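Local structure of protein involved in catabolism of external DNA (Legionella pneumophila subsp. pneumophila, 2OO3) at residues Arg211-Ile216 / Trp241-Pro246. The protein probably methylates an adenine of 23S ribosomal RNA at N6, using S-adenosyl-L-methionine as the methyl donor. Residues are numbered along the deposited sequence; the frame is centred on the assembly and turned at random.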
loop_
_atom_site.group_PDB
_atom_site.type_symbol
_atom_site.label_atom_id
_atom_site.label_comp_id
_atom_site.label_asym_id
_atom_site.label_seq_id
_atom_site.Cartn_x
_atom_site.Cartn_y
_atom_site.Cartn_z
ATOM N N ARG A 211 -17.105 -7.371 -4.167
ATOM C CA ARG A 211 -17.768 -8.237 -5.154
ATOM C C ARG A 211 -17.242 -7.924 -6.555
ATOM O O ARG A 211 -16.975 -8.845 -7.351
ATOM C CB ARG A 211 -19.301 -8.101 -5.102
ATOM C CG ARG A 211 -20.067 -9.000 -6.147
ATOM C CD ARG A 211 -21.602 -8.927 -5.949
ATOM N NE ARG A 211 -22.046 -9.500 -4.671
ATOM C CZ ARG A 211 -22.196 -10.807 -4.429
ATOM N NH1 ARG A 211 -21.948 -11.705 -5.377
ATOM N NH2 ARG A 211 -22.586 -11.218 -3.229
ATOM N N LYS A 212 -17.058 -6.640 -6.850
ATOM C CA LYS A 212 -16.453 -6.237 -8.126
ATOM C C LYS A 212 -14.994 -6.688 -8.239
ATOM O O LYS A 212 -14.602 -7.176 -9.282
ATOM C CB LYS A 212 -16.536 -4.717 -8.359
ATOM C CG LYS A 212 -17.939 -4.167 -8.377
ATOM C CD LYS A 212 -18.898 -5.087 -9.132
ATOM C CE LYS A 212 -19.027 -4.704 -10.586
ATOM N NZ LYS A 212 -20.175 -5.430 -11.208
ATOM N N MET A 213 -14.212 -6.555 -7.168
ATOM C CA MET A 213 -12.814 -7.026 -7.195
ATOM C C MET A 213 -12.763 -8.539 -7.456
ATOM O O MET A 213 -11.927 -9.032 -8.231
ATOM C CB MET A 213 -12.082 -6.706 -5.873
ATOM C CG MET A 213 -11.783 -5.209 -5.670
ATOM S SD MET A 213 -10.925 -4.316 -7.054
ATOM C CE MET A 213 -9.476 -5.393 -7.315
ATOM N N ARG A 214 -13.684 -9.267 -6.827
ATOM C CA ARG A 214 -13.696 -10.725 -6.953
ATOM C C ARG A 214 -13.932 -11.176 -8.385
ATOM O O ARG A 214 -13.340 -12.151 -8.823
ATOM C CB ARG A 214 -14.695 -11.349 -5.983
ATOM C CG ARG A 214 -14.366 -12.765 -5.590
ATOM C CD ARG A 214 -14.720 -13.069 -4.095
ATOM N NE ARG A 214 -15.956 -12.425 -3.667
ATOM C CZ ARG A 214 -16.069 -11.573 -2.641
ATOM N NH1 ARG A 214 -15.017 -11.284 -1.868
ATOM N NH2 ARG A 214 -17.264 -11.038 -2.361
ATOM N N GLU A 215 -14.730 -10.431 -9.137
ATOM C CA GLU A 215 -15.012 -10.767 -10.538
ATOM C C GLU A 215 -13.822 -10.682 -11.512
ATOM O O GLU A 215 -13.845 -11.306 -12.581
ATOM C CB GLU A 215 -16.182 -9.912 -11.038
ATOM C CG GLU A 215 -17.487 -10.204 -10.255
ATOM C CD GLU A 215 -18.610 -9.215 -10.550
ATOM O OE1 GLU A 215 -18.421 -8.300 -11.397
ATOM O OE2 GLU A 215 -19.684 -9.339 -9.919
ATOM N N ILE A 216 -12.791 -9.916 -11.150
ATOM C CA ILE A 216 -11.678 -9.635 -12.058
ATOM C C ILE A 216 -10.791 -10.870 -12.282
ATOM O O ILE A 216 -10.438 -11.209 -13.425
ATOM C CB ILE A 216 -10.856 -8.442 -11.549
ATOM C CG1 ILE A 216 -11.757 -7.198 -11.478
ATOM C CG2 ILE A 216 -9.612 -8.190 -12.450
ATOM C CD1 ILE A 216 -11.084 -5.973 -10.837
ATOM N N TRP A 241 -6.443 -5.886 -1.443
ATOM C CA TRP A 241 -6.807 -6.903 -2.403
ATOM C C TRP A 241 -5.655 -6.992 -3.399
ATOM O O TRP A 241 -5.273 -5.980 -3.993
ATOM C CB TRP A 241 -8.117 -6.520 -3.108
ATOM C CG TRP A 241 -8.595 -7.645 -3.999
ATOM C CD1 TRP A 241 -8.070 -8.026 -5.196
ATOM C CD2 TRP A 241 -9.667 -8.539 -3.726
ATOM N NE1 TRP A 241 -8.759 -9.106 -5.704
ATOM C CE2 TRP A 241 -9.742 -9.445 -4.811
ATOM C CE3 TRP A 241 -10.579 -8.668 -2.661
ATOM C CZ2 TRP A 241 -10.700 -10.478 -4.869
ATOM C CZ3 TRP A 241 -11.551 -9.709 -2.725
ATOM C CH2 TRP A 241 -11.578 -10.600 -3.813
ATOM N N ILE A 242 -5.077 -8.184 -3.545
ATOM C CA ILE A 242 -3.905 -8.353 -4.402
ATOM C C ILE A 242 -4.227 -9.371 -5.473
ATOM O O ILE A 242 -4.711 -10.460 -5.165
ATOM C CB ILE A 242 -2.615 -8.771 -3.591
ATOM C CG1 ILE A 242 -2.272 -7.685 -2.555
ATOM C CG2 ILE A 242 -1.430 -8.963 -4.546
ATOM C CD1 ILE A 242 -1.395 -8.109 -1.432
ATOM N N ILE A 243 -4.035 -8.969 -6.721
ATOM C CA ILE A 243 -4.134 -9.867 -7.869
ATOM C C ILE A 243 -2.729 -10.286 -8.283
ATOM O O ILE A 243 -1.822 -9.452 -8.385
ATOM C CB ILE A 243 -4.818 -9.183 -9.049
ATOM C CG1 ILE A 243 -6.239 -8.737 -8.632
ATOM C CG2 ILE A 243 -4.876 -10.126 -10.296
ATOM C CD1 ILE A 243 -6.951 -7.783 -9.657
ATOM N N ASN A 244 -2.569 -11.585 -8.500
ATOM C CA ASN A 244 -1.281 -12.210 -8.781
ATOM C C ASN A 244 -0.304 -12.075 -7.619
ATOM O O ASN A 244 0.839 -11.650 -7.800
ATOM C CB ASN A 244 -0.737 -11.666 -10.107
ATOM C CG ASN A 244 -1.629 -12.076 -11.286
ATOM O OD1 ASN A 244 -2.167 -13.197 -11.312
ATOM N ND2 ASN A 244 -1.801 -11.180 -12.246
ATOM N N PRO A 245 -0.754 -12.432 -6.399
ATOM C CA PRO A 245 0.191 -12.254 -5.317
ATOM C C PRO A 245 1.372 -13.233 -5.428
ATOM O O PRO A 245 1.228 -14.331 -6.017
ATOM C CB PRO A 245 -0.641 -12.550 -4.067
ATOM C CG PRO A 245 -1.707 -13.521 -4.553
ATOM C CD PRO A 245 -2.047 -12.991 -5.939
ATOM N N PRO A 246 2.536 -12.837 -4.882
ATOM C CA PRO A 246 3.733 -13.658 -4.957
ATOM C C PRO A 246 3.606 -14.932 -4.180
ATOM O O PRO A 246 2.827 -15.030 -3.192
ATOM C CB PRO A 246 4.797 -12.791 -4.303
ATOM C CG PRO A 246 4.245 -11.349 -4.426
ATOM C CD PRO A 246 2.791 -11.578 -4.165
HETATM O O HOH W 1 -9.472 -10.247 -8.183
#
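Helix 203-216 packs on the central sheet through Met213, Arg214 and Ile216, which meet Trp241 and Ile243 on strand 237-243; the contact is largely apolar and mostly buried, with one water bridging it. The indole of Trp241 carries most of it. Met213 lays CB over one face of the ring, a CH-pi contact 3.8 Å from the centroid of the five-membered ring of Trp241. Its chain then bends at chi2 and chi3, which brings Met213 CE to 3.7 Å from Trp241 CD1, while SD stays above the same ring in a more distant Met-aromatic contact. The far end of the indole reaches the helix backbone, Trp241 CZ2 lying 3.7 Å from Arg214 CA. The Arg214 and Trp241 side chains cross at about a right angle, guanidinium and ring planes 52° apart; CB, CG and CD of Arg214 run along Trp241 CH2, and NH1 makes a long, weak ion pair with Glu274. No direct hydrogen bond joins the segments; instead a water accepts from Trp241 NE1 at 2.8 Å and donates to Met213 O at 2.7 Å, satisfying the indole N-H. Nearer the strand end, Ile243 CD1 meets Ile216 CG2 at 3.9 Å, and Tyr186 of helix 174-188 touches both isoleucines. Segments 211-216 and 241-243 run 13° from parallel. Helix 203-216 links strands 193-200 and 220-226, with antiparallel 237-243 between them: the 3-2-1-4-5-7-6 order of class I methyltransferases.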